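Local coordinates for protein succinate-semialdehyde dehydrogenase (NAD(P)(+)) (Marinobacter aquaeolei, PDB 3RH9) that is an aldehyde dehydrogenase that probably oxidises succinate semialdehyde to succinate with NAD+ or NADP+ as electron acceptor, at residues N260-L271 with V291-V302. Sequence-based numbering, arbitrary orientation.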
ATOM      1  N   ASN A 260      14.826 -14.010  -0.635  1.00 13.61           N
ATOM      2  CA  ASN A 260      15.962 -14.827  -1.067  1.00 12.35           C
ATOM      3  C   ASN A 260      17.212 -13.992  -0.853  1.00 12.97           C
ATOM      4  O   ASN A 260      17.809 -13.479  -1.807  1.00 13.14           O
ATOM      5  CB  ASN A 260      15.818 -15.220  -2.540  1.00 12.99           C
ATOM      6  CG  ASN A 260      16.782 -16.311  -2.963  1.00 14.97           C
ATOM      7  OD1 ASN A 260      17.940 -16.309  -2.580  1.00 15.11           O
ATOM      8  ND2 ASN A 260      16.303 -17.247  -3.775  1.00 16.46           N
ATOM      9  N   ALA A 261      17.601 -13.845   0.410  1.00 12.61           N
ATOM     10  CA  ALA A 261      18.654 -12.907   0.786  1.00 12.70           C
ATOM     11  C   ALA A 261      20.051 -13.291   0.287  1.00 12.71           C
ATOM     12  O   ALA A 261      20.528 -14.398   0.539  1.00 12.15           O
ATOM     13  CB  ALA A 261      18.661 -12.686   2.307  1.00 12.16           C
ATOM     14  N   PRO A 262      20.708 -12.361  -0.423  1.00 12.52           N
ATOM     15  CA  PRO A 262      22.092 -12.490  -0.863  1.00 12.44           C
ATOM     16  C   PRO A 262      22.990 -11.872   0.197  1.00 13.58           C
ATOM     17  O   PRO A 262      22.745 -10.746   0.610  1.00 13.18           O
ATOM     18  CB  PRO A 262      22.139 -11.626  -2.120  1.00 12.12           C
ATOM     19  CG  PRO A 262      20.839 -10.871  -2.155  1.00 12.97           C
ATOM     20  CD  PRO A 262      20.133 -11.087  -0.871  1.00 12.06           C
ATOM     21  N   PHE A 263      24.001 -12.611   0.641  1.00 14.56           N
ATOM     22  CA  PHE A 263      24.959 -12.136   1.642  1.00 14.40           C
ATOM     23  C   PHE A 263      26.305 -12.068   0.930  1.00 15.77           C
ATOM     24  O   PHE A 263      26.900 -13.097   0.626  1.00 16.45           O
ATOM     25  CB  PHE A 263      24.995 -13.131   2.791  1.00 14.12           C
ATOM     26  CG  PHE A 263      25.887 -12.738   3.934  1.00 15.21           C
ATOM     27  CD1 PHE A 263      27.265 -12.888   3.848  1.00 15.66           C
ATOM     28  CD2 PHE A 263      25.346 -12.290   5.127  1.00 15.10           C
ATOM     29  CE1 PHE A 263      28.089 -12.545   4.916  1.00 15.91           C
ATOM     30  CE2 PHE A 263      26.178 -11.955   6.198  1.00 16.09           C
ATOM     31  CZ  PHE A 263      27.544 -12.086   6.087  1.00 14.64           C
ATOM     32  N   ILE A 264      26.764 -10.855   0.639  1.00 15.32           N
ATOM     33  CA  ILE A 264      27.846 -10.642  -0.321  1.00 16.20           C
ATOM     34  C   ILE A 264      29.161 -10.255   0.347  1.00 16.51           C
ATOM     35  O   ILE A 264      29.177  -9.371   1.201  1.00 16.99           O
ATOM     36  CB  ILE A 264      27.453  -9.542  -1.333  1.00 15.82           C
ATOM     37  CG1 ILE A 264      26.207  -9.961  -2.116  1.00 14.34           C
ATOM     38  CG2 ILE A 264      28.603  -9.251  -2.273  1.00 16.30           C
ATOM     39  CD1 ILE A 264      25.614  -8.854  -2.917  1.00 13.97           C
ATOM     40  N   VAL A 265      30.257 -10.908  -0.042  1.00 16.16           N
ATOM     41  CA  VAL A 265      31.557 -10.656   0.586  1.00 17.26           C
ATOM     42  C   VAL A 265      32.692 -10.293  -0.378  1.00 17.86           C
ATOM     43  O   VAL A 265      33.215 -11.144  -1.085  1.00 18.01           O
ATOM     44  CB  VAL A 265      32.024 -11.864   1.407  1.00 18.25           C
ATOM     45  CG1 VAL A 265      33.339 -11.544   2.091  1.00 18.99           C
ATOM     46  CG2 VAL A 265      30.962 -12.278   2.421  1.00 17.70           C
ATOM     47  N   PHE A 266      33.106  -9.036  -0.375  1.00 18.21           N
ATOM     48  CA  PHE A 266      34.187  -8.617  -1.265  1.00 20.24           C
ATOM     49  C   PHE A 266      35.598  -9.052  -0.817  1.00 20.89           C
ATOM     50  O   PHE A 266      35.817  -9.366   0.358  1.00 21.17           O
ATOM     51  CB  PHE A 266      34.099  -7.115  -1.558  1.00 18.98           C
ATOM     52  CG  PHE A 266      33.054  -6.781  -2.575  1.00 19.13           C
ATOM     53  CD1 PHE A 266      33.343  -6.823  -3.920  1.00 19.43           C
ATOM     54  CD2 PHE A 266      31.761  -6.486  -2.190  1.00 20.58           C
ATOM     55  CE1 PHE A 266      32.375  -6.537  -4.859  1.00 19.40           C
ATOM     56  CE2 PHE A 266      30.787  -6.205  -3.132  1.00 18.94           C
ATOM     57  CZ  PHE A 266      31.102  -6.228  -4.464  1.00 18.83           C
ATOM     58  N   ASP A 267      36.528  -9.103  -1.773  1.00 20.19           N
ATOM     59  CA  ASP A 267      37.926  -9.475  -1.508  1.00 22.10           C
ATOM     60  C   ASP A 267      38.656  -8.507  -0.572  1.00 22.26           C
ATOM     61  O   ASP A 267      39.654  -8.863   0.039  1.00 22.72           O
ATOM     62  CB  ASP A 267      38.715  -9.617  -2.813  1.00 22.95           C
ATOM     63  CG  ASP A 267      38.529  -8.431  -3.749  1.00 24.27           C
ATOM     64  OD1 ASP A 267      37.778  -7.493  -3.391  1.00 25.06           O
ATOM     65  OD2 ASP A 267      39.132  -8.440  -4.853  1.00 24.71           O
ATOM     66  N   ASP A 268      38.154  -7.284  -0.468  1.00 22.94           N
ATOM     67  CA  ASP A 268      38.710  -6.314   0.467  1.00 22.90           C
ATOM     68  C   ASP A 268      37.972  -6.308   1.822  1.00 20.78           C
ATOM     69  O   ASP A 268      38.267  -5.505   2.695  1.00 20.64           O
ATOM     70  CB  ASP A 268      38.724  -4.910  -0.166  1.00 23.87           C
ATOM     71  CG  ASP A 268      37.335  -4.271  -0.222  1.00 25.21           C
ATOM     72  OD1 ASP A 268      36.358  -4.892   0.260  1.00 22.31           O
ATOM     73  OD2 ASP A 268      37.230  -3.137  -0.748  1.00 26.76           O
ATOM     74  N   ALA A 269      37.020  -7.214   1.991  1.00 20.35           N
ATOM     75  CA  ALA A 269      36.244  -7.291   3.221  1.00 20.26           C
ATOM     76  C   ALA A 269      37.059  -7.840   4.392  1.00 21.13           C
ATOM     77  O   ALA A 269      37.932  -8.668   4.198  1.00 23.03           O
ATOM     78  CB  ALA A 269      35.004  -8.156   3.000  1.00 19.48           C
ATOM     79  N   ASP A 270      36.771  -7.377   5.605  1.00 22.00           N
ATOM     80  CA  ASP A 270      37.306  -7.984   6.817  1.00 20.43           C
ATOM     81  C   ASP A 270      36.641  -9.351   6.972  1.00 21.02           C
ATOM     82  O   ASP A 270      35.477  -9.441   7.346  1.00 20.20           O
ATOM     83  CB  ASP A 270      36.997  -7.073   8.008  1.00 20.16           C
ATOM     84  CG  ASP A 270      37.244  -7.742   9.370  1.00 22.50           C
ATOM     85  OD1 ASP A 270      37.463  -8.969   9.430  1.00 24.28           O
ATOM     86  OD2 ASP A 270      37.200  -7.024  10.399  1.00 22.65           O
ATOM     87  N   LEU A 271      37.380 -10.418   6.677  1.00 22.54           N
ATOM     88  CA  LEU A 271      36.799 -11.768   6.623  1.00 22.13           C
ATOM     89  C   LEU A 271      36.307 -12.274   7.966  1.00 22.91           C
ATOM     90  O   LEU A 271      35.283 -12.947   8.038  1.00 22.86           O
ATOM     91  CB  LEU A 271      37.794 -12.781   6.040  1.00 21.09           C
ATOM     92  CG  LEU A 271      37.700 -13.077   4.557  1.00 21.03           C
ATOM     93  CD1 LEU A 271      37.391 -11.818   3.793  1.00 20.78           C
ATOM     94  CD2 LEU A 271      38.996 -13.682   4.078  1.00 22.48           C
ATOM     95  N   VAL A 291      15.090 -13.378   6.795  1.00 19.56           N
ATOM     96  CA  VAL A 291      16.219 -12.484   6.947  1.00 19.57           C
ATOM     97  C   VAL A 291      17.531 -13.267   6.900  1.00 17.43           C
ATOM     98  O   VAL A 291      18.604 -12.693   6.771  1.00 16.92           O
ATOM     99  CB  VAL A 291      16.075 -11.660   8.235  1.00 17.06           C
ATOM    100  CG1 VAL A 291      17.385 -11.039   8.638  1.00 15.62           C
ATOM    101  CG2 VAL A 291      15.043 -10.598   8.011  1.00 17.44           C
ATOM    102  N   CYS A 292      17.437 -14.586   6.974  1.00 17.68           N
ATOM    103  CA  CYS A 292      18.630 -15.427   6.911  1.00 17.64           C
ATOM    104  C   CYS A 292      19.284 -15.410   5.544  1.00 16.82           C
ATOM    105  O   CYS A 292      18.603 -15.483   4.517  1.00 17.76           O
ATOM    106  CB  CYS A 292      18.293 -16.858   7.305  1.00 17.56           C
ATOM    107  SG  CYS A 292      18.016 -16.959   9.069  1.00 24.48           S
ATOM    108  N   ALA A 293      20.606 -15.298   5.520  1.00 16.50           N
ATOM    109  CA  ALA A 293      21.307 -15.340   4.247  1.00 15.90           C
ATOM    110  C   ALA A 293      20.845 -16.613   3.549  1.00 14.66           C
ATOM    111  O   ALA A 293      20.700 -17.652   4.192  1.00 14.37           O
ATOM    112  CB  ALA A 293      22.805 -15.351   4.460  1.00 13.97           C
ATOM    113  N   ASN A 294      20.572 -16.526   2.254  1.00 13.10           N
ATOM    114  CA  ASN A 294      20.187 -17.709   1.506  1.00 14.11           C
ATOM    115  C   ASN A 294      21.217 -18.013   0.424  1.00 14.49           C
ATOM    116  O   ASN A 294      21.493 -19.175   0.119  1.00 15.00           O
ATOM    117  CB  ASN A 294      18.785 -17.560   0.913  1.00 13.86           C
ATOM    118  CG  ASN A 294      18.254 -18.857   0.353  1.00 14.26           C
ATOM    119  OD1 ASN A 294      18.058 -18.996  -0.850  1.00 15.44           O
ATOM    120  ND2 ASN A 294      18.045 -19.819   1.213  1.00 14.28           N
ATOM    121  N   ARG A 295      21.788 -16.956  -0.142  1.00 13.88           N
ATOM    122  CA  ARG A 295      22.859 -17.073  -1.124  1.00 13.24           C
ATOM    123  C   ARG A 295      24.074 -16.311  -0.613  1.00 14.56           C
ATOM    124  O   ARG A 295      24.000 -15.108  -0.368  1.00 15.16           O
ATOM    125  CB  ARG A 295      22.394 -16.522  -2.469  1.00 12.10           C
ATOM    126  CG  ARG A 295      21.425 -17.428  -3.179  1.00 13.01           C
ATOM    127  CD  ARG A 295      20.791 -16.747  -4.342  1.00 13.87           C
ATOM    128  NE  ARG A 295      20.120 -15.524  -3.920  1.00 14.33           N
ATOM    129  CZ  ARG A 295      19.920 -14.480  -4.717  1.00 14.94           C
ATOM    130  NH1 ARG A 295      20.350 -14.533  -5.966  1.00 15.35           N
ATOM    131  NH2 ARG A 295      19.310 -13.384  -4.269  1.00 13.68           N
ATOM    132  N   ILE A 296      25.187 -17.008  -0.409  1.00 15.88           N
ATOM    133  CA  ILE A 296      26.404 -16.342   0.053  1.00 15.45           C
ATOM    134  C   ILE A 296      27.343 -16.145  -1.121  1.00 16.58           C
ATOM    135  O   ILE A 296      27.932 -17.092  -1.623  1.00 17.75           O
ATOM    136  CB  ILE A 296      27.123 -17.113   1.184  1.00 16.19           C
ATOM    137  CG1 ILE A 296      26.311 -17.097   2.482  1.00 14.35           C
ATOM    138  CG2 ILE A 296      28.466 -16.496   1.460  1.00 16.81           C
ATOM    139  CD1 ILE A 296      25.120 -17.979   2.464  1.00 14.49           C
ATOM    140  N   PHE A 297      27.454 -14.909  -1.582  1.00 16.98           N
ATOM    141  CA  PHE A 297      28.346 -14.601  -2.680  1.00 17.21           C
ATOM    142  C   PHE A 297      29.718 -14.220  -2.135  1.00 18.18           C
ATOM    143  O   PHE A 297      29.845 -13.272  -1.365  1.00 17.96           O
ATOM    144  CB  PHE A 297      27.784 -13.464  -3.530  1.00 16.43           C
ATOM    145  CG  PHE A 297      26.585 -13.851  -4.347  1.00 16.77           C
ATOM    146  CD1 PHE A 297      25.304 -13.666  -3.851  1.00 16.12           C
ATOM    147  CD2 PHE A 297      26.737 -14.387  -5.616  1.00 16.26           C
ATOM    148  CE1 PHE A 297      24.195 -14.008  -4.603  1.00 15.89           C
ATOM    149  CE2 PHE A 297      25.638 -14.733  -6.370  1.00 15.87           C
ATOM    150  CZ  PHE A 297      24.359 -14.543  -5.860  1.00 16.78           C
ATOM    151  N   VAL A 298      30.742 -14.968  -2.530  1.00 18.47           N
ATOM    152  CA  VAL A 298      32.094 -14.669  -2.097  1.00 18.86           C
ATOM    153  C   VAL A 298      33.054 -14.447  -3.267  1.00 19.74           C
ATOM    154  O   VAL A 298      33.039 -15.174  -4.265  1.00 19.52           O
ATOM    155  CB  VAL A 298      32.636 -15.745  -1.165  1.00 18.12           C
ATOM    156  CG1 VAL A 298      34.041 -15.383  -0.726  1.00 20.77           C
ATOM    157  CG2 VAL A 298      31.726 -15.875   0.035  1.00 18.22           C
ATOM    158  N   HIS A 299      33.884 -13.426  -3.130  1.00 17.36           N
ATOM    159  CA  HIS A 299      34.854 -13.111  -4.151  1.00 20.73           C
ATOM    160  C   HIS A 299      35.916 -14.210  -4.282  1.00 23.18           C
ATOM    161  O   HIS A 299      36.429 -14.726  -3.290  1.00 22.47           O
ATOM    162  CB  HIS A 299      35.512 -11.774  -3.851  1.00 20.67           C
ATOM    163  CG  HIS A 299      36.231 -11.198  -5.021  1.00 20.63           C
ATOM    164  ND1 HIS A 299      37.548 -11.485  -5.295  1.00 23.22           N
ATOM    165  CD2 HIS A 299      35.810 -10.370  -6.004  1.00 20.61           C
ATOM    166  CE1 HIS A 299      37.915 -10.845  -6.391  1.00 23.43           C
ATOM    167  NE2 HIS A 299      36.880 -10.160  -6.840  1.00 21.89           N
ATOM    168  N   GLU A 300      36.250 -14.553  -5.520  1.00 22.52           N
ATOM    169  CA  GLU A 300      37.152 -15.667  -5.773  1.00 23.17           C
ATOM    170  C   GLU A 300      38.459 -15.592  -4.986  1.00 23.24           C
ATOM    171  O   GLU A 300      39.001 -16.614  -4.591  1.00 23.60           O
ATOM    172  CB  GLU A 300      37.418 -15.807  -7.278  1.00 22.59           C
ATOM    173  CG  GLU A 300      36.155 -16.148  -8.051  1.00 24.28           C
ATOM    174  CD  GLU A 300      36.382 -16.440  -9.527  1.00 25.02           C
ATOM    175  OE1 GLU A 300      37.526 -16.285 -10.010  1.00 22.95           O
ATOM    176  OE2 GLU A 300      35.394 -16.831 -10.201  1.00 26.55           O
ATOM    177  N   LYS A 301      38.960 -14.387  -4.742  1.00 25.12           N
ATOM    178  CA  LYS A 301      40.270 -14.240  -4.101  1.00 25.01           C
ATOM    179  C   LYS A 301      40.236 -14.621  -2.632  1.00 23.29           C
ATOM    180  O   LYS A 301      41.280 -14.873  -2.041  1.00 26.33           O
ATOM    181  CB  LYS A 301      40.831 -12.823  -4.281  1.00 23.80           C
ATOM    182  CG  LYS A 301      41.065 -12.437  -5.735  1.00 26.27           C
ATOM    183  CD  LYS A 301      41.931 -11.178  -5.853  1.00 31.12           C
ATOM    184  CE  LYS A 301      42.462 -10.980  -7.283  1.00 32.40           C
ATOM    185  NZ  LYS A 301      41.433 -10.386  -8.185  1.00 32.41           N
ATOM    186  N   VAL A 302      39.039 -14.691  -2.056  1.00 22.73           N
ATOM    187  CA  VAL A 302      38.888 -14.954  -0.624  1.00 23.59           C
ATOM    188  C   VAL A 302      37.943 -16.122  -0.316  1.00 23.75           C
ATOM    189  O   VAL A 302      37.659 -16.429   0.846  1.00 24.48           O
ATOM    190  CB  VAL A 302      38.437 -13.678   0.126  1.00 24.94           C
ATOM    191  CG1 VAL A 302      39.542 -12.614   0.076  1.00 21.21           C
ATOM    192  CG2 VAL A 302      37.137 -13.134  -0.483  1.00 22.86           C
TER
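R295 and N260 meet near the N-terminal ends of two neighbouring parallel strands, 262-265 and 295-299, which helix 271-283 joins into a beta-alpha-beta unit of the catalytic domain of the aldehyde dehydrogenase fold. The pair illustrates how a long polar side chain can tie down the loop that leads into a buried strand. From CB, which lies 4.1 Å from A261 O, the arginine crosses the side chain of N260 at about a right angle, CG and then CD passing its OD1, CD at 3.4 Å. A bend at chi3 (-57°) turns the chain so that NE reaches the same OD1 in a weak, strongly bent hydrogen bond, the amide and guanidinium planes standing 77° apart. At the tip, NH2 gives a straighter bond to the backbone O of N260, 2.9 Å away and close to the guanidinium plane, while P262 CG touches NH2. F297 CE1 lies over one guanidinium face, offset toward its rim, and outside the two strands NH2 also bonds to G409 O, with Y385 in cation-pi contact.

Along the strands the backbone ladder runs from R295 N to A261 O, F263 N to R295 O, F297 N to F263 O, V265 N to F297 O and H299 N to V265 O. A261 O takes a second N-H, from N294 N. On the face that carries R295, the ring of F297 receives P262 CB at its edge. On the other face, packed on helices 271-283 and 303-316, F263 CB meets A293 CB of the preceding loop at 3.5 Å, and V265 CB lies 4.2 Å from V298 CG2. At and beyond the C-terminal ends of the strands, L271 CD2 rests on V302 CB, and D267 OD2 sits over one face of the H299 ring, offset toward its rim and 3.1 Å from CE1, while H299 ND1 accepts the backbone N-H of K301, which is tilted from the ring plane.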